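Local coordinates for protein gamma-glutamyltranspeptidase (Streptomyces lincolnensis, PDB 6J3I) that probably cleaves or transfers gamma-glutamyl groups, as a member of the gamma-glutamyltranspeptidase family of N-terminal nucleophile (Ntn) hydrolases and a homologue of LmbA, at residues Asn35-Ala40 / Trp430-Ala435; Arg316-Gly321 / Leu352-Pro357. The protein carries 1 engineered substitution. All blocks are in the same frame, centred on the assembly; numbering follows the deposited sequence.

Interaction 1 (Asn35-Ala40 / Trp430-Ala435)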
loop_
_atom_site.group_PDB
_atom_site.type_symbol
_atom_site.label_atom_id
_atom_site.label_comp_id
_atom_site.label_asym_id
_atom_site.label_seq_id
_atom_site.Cartn_x
_atom_site.Cartn_y
_atom_site.Cartn_z
ATOM N N ASN A 35 -15.233 -15.528 8.379
ATOM C CA ASN A 35 -13.936 -16.039 7.889
ATOM C C ASN A 35 -12.919 -14.898 7.697
ATOM O O ASN A 35 -13.214 -13.742 8.007
ATOM C CB ASN A 35 -14.112 -16.932 6.632
ATOM C CG ASN A 35 -14.595 -16.175 5.406
ATOM O OD1 ASN A 35 -14.400 -14.973 5.272
ATOM N ND2 ASN A 35 -15.215 -16.899 4.487
ATOM N N ALA A 36 -11.724 -15.226 7.211
ATOM C CA ALA A 36 -10.667 -14.227 7.012
ATOM C C ALA A 36 -11.069 -13.058 6.103
ATOM O O ALA A 36 -10.658 -11.923 6.321
ATOM C CB ALA A 36 -9.422 -14.902 6.462
ATOM N N TYR A 37 -11.884 -13.358 5.097
ATOM C CA TYR A 37 -12.307 -12.391 4.078
ATOM C C TYR A 37 -13.402 -11.477 4.634
ATOM O O TYR A 37 -13.362 -10.266 4.429
ATOM C CB TYR A 37 -12.721 -13.141 2.792
ATOM C CG TYR A 37 -11.655 -14.152 2.393
ATOM C CD1 TYR A 37 -10.350 -13.736 2.142
ATOM C CD2 TYR A 37 -11.916 -15.519 2.370
ATOM C CE1 TYR A 37 -9.348 -14.642 1.827
ATOM C CE2 TYR A 37 -10.916 -16.441 2.049
ATOM C CZ TYR A 37 -9.631 -15.989 1.780
ATOM O OH TYR A 37 -8.609 -16.856 1.474
ATOM N N ASP A 38 -14.352 -12.048 5.371
ATOM C CA ASP A 38 -15.307 -11.242 6.133
ATOM C C ASP A 38 -14.551 -10.255 7.031
ATOM O O ASP A 38 -14.877 -9.076 7.104
ATOM C CB ASP A 38 -16.203 -12.119 7.014
ATOM C CG ASP A 38 -17.083 -13.055 6.217
ATOM O OD1 ASP A 38 -17.809 -12.587 5.319
ATOM O OD2 ASP A 38 -17.069 -14.278 6.489
ATOM N N ALA A 39 -13.521 -10.756 7.701
ATOM C CA ALA A 39 -12.796 -9.989 8.699
ATOM C C ALA A 39 -12.012 -8.843 8.101
ATOM O O ALA A 39 -12.004 -7.744 8.649
ATOM C CB ALA A 39 -11.863 -10.897 9.457
ATOM N N ALA A 40 -11.336 -9.121 6.996
ATOM C CA ALA A 40 -10.596 -8.108 6.259
ATOM C C ALA A 40 -11.489 -6.969 5.758
ATOM O O ALA A 40 -11.142 -5.793 5.896
ATOM C CB ALA A 40 -9.859 -8.749 5.095
ATOM N N TRP A 430 -10.022 -22.085 9.637
ATOM C CA TRP A 430 -9.961 -22.978 8.465
ATOM C C TRP A 430 -8.655 -22.908 7.662
ATOM O O TRP A 430 -8.463 -23.711 6.747
ATOM C CB TRP A 430 -11.139 -22.701 7.527
ATOM C CG TRP A 430 -12.448 -22.838 8.214
ATOM C CD1 TRP A 430 -13.115 -23.999 8.487
ATOM C CD2 TRP A 430 -13.244 -21.781 8.753
ATOM N NE1 TRP A 430 -14.282 -23.726 9.157
ATOM C CE2 TRP A 430 -14.388 -22.370 9.332
ATOM C CE3 TRP A 430 -13.105 -20.389 8.801
ATOM C CZ2 TRP A 430 -15.393 -21.611 9.949
ATOM C CZ3 TRP A 430 -14.096 -19.634 9.419
ATOM C CH2 TRP A 430 -15.229 -20.245 9.981
ATOM N N GLY A 431 -7.773 -21.964 7.993
ATOM C CA GLY A 431 -6.500 -21.793 7.283
ATOM C C GLY A 431 -6.495 -20.806 6.121
ATOM O O GLY A 431 -5.470 -20.661 5.443
ATOM N N ASN A 432 -7.618 -20.121 5.890
ATOM C CA ASN A 432 -7.709 -19.108 4.832
ATOM C C ASN A 432 -6.846 -17.928 5.211
ATOM O O ASN A 432 -6.859 -17.521 6.367
ATOM C CB ASN A 432 -9.138 -18.605 4.658
ATOM C CG ASN A 432 -10.098 -19.690 4.219
ATOM O OD1 ASN A 432 -9.783 -20.501 3.344
ATOM N ND2 ASN A 432 -11.284 -19.700 4.810
ATOM N N MET A 433 -6.108 -17.387 4.246
ATOM C CA MET A 433 -5.308 -16.180 4.458
ATOM C C MET A 433 -5.645 -15.042 3.486
ATOM O O MET A 433 -6.021 -15.279 2.328
ATOM C CB MET A 433 -3.827 -16.507 4.366
ATOM C CG MET A 433 -3.388 -17.583 5.334
ATOM S SD MET A 433 -1.699 -18.087 4.983
ATOM C CE MET A 433 -0.840 -17.105 6.201
ATOM N N VAL A 434 -5.516 -13.814 3.990
ATOM C CA VAL A 434 -5.573 -12.585 3.191
ATOM C C VAL A 434 -4.441 -11.661 3.603
ATOM O O VAL A 434 -4.022 -11.655 4.761
ATOM C CB VAL A 434 -6.834 -11.729 3.434
ATOM C CG1 VAL A 434 -7.383 -11.216 2.113
ATOM C CG2 VAL A 434 -7.893 -12.468 4.230
ATOM N N ALA A 435 -3.994 -10.845 2.658
ATOM C CA ALA A 435 -3.088 -9.740 2.944
ATOM C C ALA A 435 -3.431 -8.598 1.991
ATOM O O ALA A 435 -3.475 -8.795 0.772
ATOM C CB ALA A 435 -1.639 -10.174 2.777
#
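Y37 and A36, in the first turn of helix 36-50, pack on V434 of strand 433-436 and on N432 just before it, part of the helix-on-sheet layering of the Ntn-hydrolase fold. The short helical and strand segments run at 28° to each other, their axes 8.2 Å apart.

Y37 spans most of the contact. From CB, its CG lies anti to the carbonyl carbon (chi1 -49°), which carries the ring to the strand. CD1 meets V434 CG2 at 3.5 Å, and CE1, next along that side, touches the same methyl and M433 O. On the other side CE2 rests against N432 CB; the phenol ring and the N432 amide are turned 36° from each other. At the tip, the hydroxyl OH donates to M433 O over 3.1 Å, reaching it from above the carbonyl plane. H122 meets the ring with its own, the planes about 60° apart.

V434 CG2 also lies 3.6 Å from A36 CB, so one methyl serves both helix residues. The N432 amide has its polar partner elsewhere, OD1 accepting from A68 N.

The helix start is held by a capping box. The N35 carbonyl OD1 accepts from D38 N almost straight and, weakly, from Y37 N, while D38 OD2 takes N35 N in return. D428, from the adjoining strand 424-428, accepts from both A36 N and N432 N and so ties the helix start to the loop before the strand. Farther out, N35 CB approaches W430 CZ3 of the indole at 3.9 Å.

Interaction 2 (Arg316-Gly321 / Leu352-Pro357); sequences REAWYG and LRPGSP
The last turn of helix 299-319 runs alongside an extended loop, 352-357, that has no regular secondary structure. The backbones come nearest at A318 and P354, whose CA atoms are 6.3 Å apart. Helical geometry ends at W319; Y320 is the first residue to leave it, although Y320 N still bonds to R316 O. The loop passes the helix end with two prolines, P354 and P357, directed at it and G355 between them.

W319 contributes more to the contact than any other residue. Its CG stands anti to the carbonyl carbon (chi1 -59°), and the indole extends toward the loop with NE1 foremost. NE1 donates to G355 O at 3.2 Å, a moderately bent bond with an N-H...O angle of 144°. The oxygen sits near the indole plane, at the ring edge, whereas the donor is tilted from the plane of the G355 carbonyl. P357 covers one face: its CG lies 4.1 Å from the centroid of the five-membered ring, close to the ring normal, in a CH-pi contact, and CD comes to 3.6 Å from NE1. On the opposite face, toward the rim, is A318 CB, which also meets P354 CB at 3.5 Å. Nearer the start of both segments, E317 CG lies at the limit of contact with L352 CD2, while the carboxylate turns away to a salt bridge with R480 and a hydrogen bond from W464.

G355 is gripped from both ends of its backbone, since D315, one turn back on the helix, accepts from G355 N. With its N-H bonded to G355 O and a proline over its face, the indole should have little freedom to rotate. The contact between the two segments thus sets a single side-chain hydrogen bond among apolar surfaces, and D315 of the same helix adds a second tie.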
loop_
_atom_site.group_PDB
_atom_site.type_symbol
_atom_site.label_atom_id
_atom_site.label_comp_id
_atom_site.label_asym_id
_atom_site.label_seq_id
_atom_site.Cartn_x
_atom_site.Cartn_y
_atom_site.Cartn_z
ATOM N N ARG A 316 12.378 -1.545 -12.161
ATOM C CA ARG A 316 10.964 -1.163 -12.049
ATOM C C ARG A 316 10.689 0.154 -12.769
ATOM O O ARG A 316 9.738 0.243 -13.547
ATOM C CB ARG A 316 10.397 -1.190 -10.626
ATOM C CG ARG A 316 10.812 -0.074 -9.705
ATOM C CD ARG A 316 9.676 0.496 -8.864
ATOM N NE ARG A 316 10.058 1.837 -8.409
ATOM C CZ ARG A 316 9.571 2.484 -7.355
ATOM N NH1 ARG A 316 8.634 1.956 -6.572
ATOM N NH2 ARG A 316 10.044 3.693 -7.086
ATOM N N GLU A 317 11.563 1.140 -12.563
ATOM C CA GLU A 317 11.432 2.439 -13.217
ATOM C C GLU A 317 11.421 2.280 -14.721
ATOM O O GLU A 317 10.531 2.783 -15.402
ATOM C CB GLU A 317 12.573 3.381 -12.826
ATOM C CG GLU A 317 12.351 4.827 -13.261
ATOM C CD GLU A 317 11.009 5.370 -12.803
ATOM O OE1 GLU A 317 10.757 5.411 -11.578
ATOM O OE2 GLU A 317 10.188 5.721 -13.672
ATOM N N ALA A 318 12.410 1.549 -15.215
ATOM C CA ALA A 318 12.560 1.304 -16.635
ATOM C C ALA A 318 11.412 0.500 -17.231
ATOM O O ALA A 318 10.882 0.865 -18.279
ATOM C CB ALA A 318 13.889 0.609 -16.900
ATOM N N TRP A 319 11.024 -0.574 -16.552
ATOM C CA TRP A 319 10.185 -1.613 -17.163
ATOM C C TRP A 319 8.749 -1.732 -16.673
ATOM O O TRP A 319 7.907 -2.254 -17.399
ATOM C CB TRP A 319 10.903 -2.965 -17.053
ATOM C CG TRP A 319 12.220 -2.906 -17.740
ATOM C CD1 TRP A 319 13.464 -2.888 -17.168
ATOM C CD2 TRP A 319 12.419 -2.777 -19.145
ATOM N NE1 TRP A 319 14.429 -2.783 -18.142
ATOM C CE2 TRP A 319 13.813 -2.711 -19.365
ATOM C CE3 TRP A 319 11.547 -2.722 -20.247
ATOM C CZ2 TRP A 319 14.359 -2.600 -20.648
ATOM C CZ3 TRP A 319 12.084 -2.609 -21.520
ATOM C CH2 TRP A 319 13.483 -2.549 -21.712
ATOM N N TYR A 320 8.454 -1.246 -15.470
ATOM C CA TYR A 320 7.165 -1.553 -14.833
ATOM C C TYR A 320 6.119 -0.523 -15.189
ATOM O O TYR A 320 6.416 0.649 -15.432
ATOM C CB TYR A 320 7.256 -1.620 -13.304
ATOM C CG TYR A 320 8.002 -2.787 -12.677
ATOM C CD1 TYR A 320 8.995 -3.503 -13.364
ATOM C CD2 TYR A 320 7.753 -3.136 -11.351
ATOM C CE1 TYR A 320 9.688 -4.540 -12.750
ATOM C CE2 TYR A 320 8.447 -4.164 -10.726
ATOM C CZ TYR A 320 9.415 -4.866 -11.427
ATOM O OH TYR A 320 10.091 -5.899 -10.807
ATOM N N GLY A 321 4.875 -0.977 -15.162
ATOM C CA GLY A 321 3.730 -0.132 -15.455
ATOM C C GLY A 321 2.621 -0.959 -16.049
ATOM O O GLY A 321 2.672 -2.187 -16.028
ATOM N N LEU A 352 21.528 5.196 -11.509
ATOM C CA LEU A 352 20.396 4.362 -11.881
ATOM C C LEU A 352 20.815 3.515 -13.078
ATOM O O LEU A 352 21.104 4.058 -14.145
ATOM C CB LEU A 352 19.172 5.216 -12.223
ATOM C CG LEU A 352 17.812 4.511 -12.157
ATOM C CD1 LEU A 352 17.516 4.018 -10.748
ATOM C CD2 LEU A 352 16.712 5.456 -12.616
ATOM N N ARG A 353 20.859 2.193 -12.888
ATOM C CA ARG A 353 21.349 1.266 -13.918
ATOM C C ARG A 353 20.303 0.177 -14.173
ATOM O O ARG A 353 20.364 -0.903 -13.576
ATOM C CB ARG A 353 22.725 0.650 -13.557
ATOM C CG ARG A 353 23.363 1.155 -12.269
ATOM C CD ARG A 353 24.870 1.355 -12.354
ATOM N NE ARG A 353 25.681 0.158 -12.124
ATOM C CZ ARG A 353 25.823 -0.481 -10.958
ATOM N NH1 ARG A 353 25.168 -0.105 -9.859
ATOM N NH2 ARG A 353 26.624 -1.531 -10.892
ATOM N N PRO A 354 19.328 0.462 -15.060
ATOM C CA PRO A 354 18.421 -0.595 -15.488
ATOM C C PRO A 354 19.131 -1.510 -16.480
ATOM O O PRO A 354 20.081 -1.081 -17.146
ATOM C CB PRO A 354 17.268 0.165 -16.162
ATOM C CG PRO A 354 17.732 1.575 -16.343
ATOM C CD PRO A 354 19.137 1.693 -15.846
ATOM N N GLY A 355 18.677 -2.758 -16.557
ATOM C CA GLY A 355 19.280 -3.759 -17.431
ATOM C C GLY A 355 18.479 -3.963 -18.695
ATOM O O GLY A 355 17.456 -3.307 -18.897
ATOM N N SER A 356 18.950 -4.897 -19.523
ATOM C CA SER A 356 18.350 -5.201 -20.827
ATOM C C SER A 356 17.760 -6.617 -20.890
ATOM O O SER A 356 18.373 -7.525 -21.469
ATOM C CB SER A 356 19.378 -4.994 -21.942
ATOM O OG SER A 356 19.549 -3.609 -22.190
ATOM N N PRO A 357 16.557 -6.808 -20.306
ATOM C CA PRO A 357 15.932 -8.117 -20.404
ATOM C C PRO A 357 15.516 -8.415 -21.842
ATOM O O PRO A 357 14.778 -7.634 -22.444
ATOM C CB PRO A 357 14.707 -7.994 -19.491
ATOM C CG PRO A 357 14.399 -6.543 -19.462
ATOM C CD PRO A 357 15.732 -5.866 -19.524
#

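Interactions 1 and 2 occupy separate parts of the chain, their centres 35 Å apart and their nearest atoms about 17 Å from each other. Along the sequence, 35-40 comes first, then 316-321 and 352-357, and last 430-435, so the short-range closure of interaction 2 falls within the span that interaction 1 brings together. They share no helix or strand. Interaction 1 joins helix 36-50 to strand 433-436, which pairs with strands 61-66 and 424-428, whereas interaction 2 fixes a loop against the end of helix 299-319. One thus brings distant parts of the sequence into the layered Ntn-hydrolase core; the other shapes a more local helix-and-loop region.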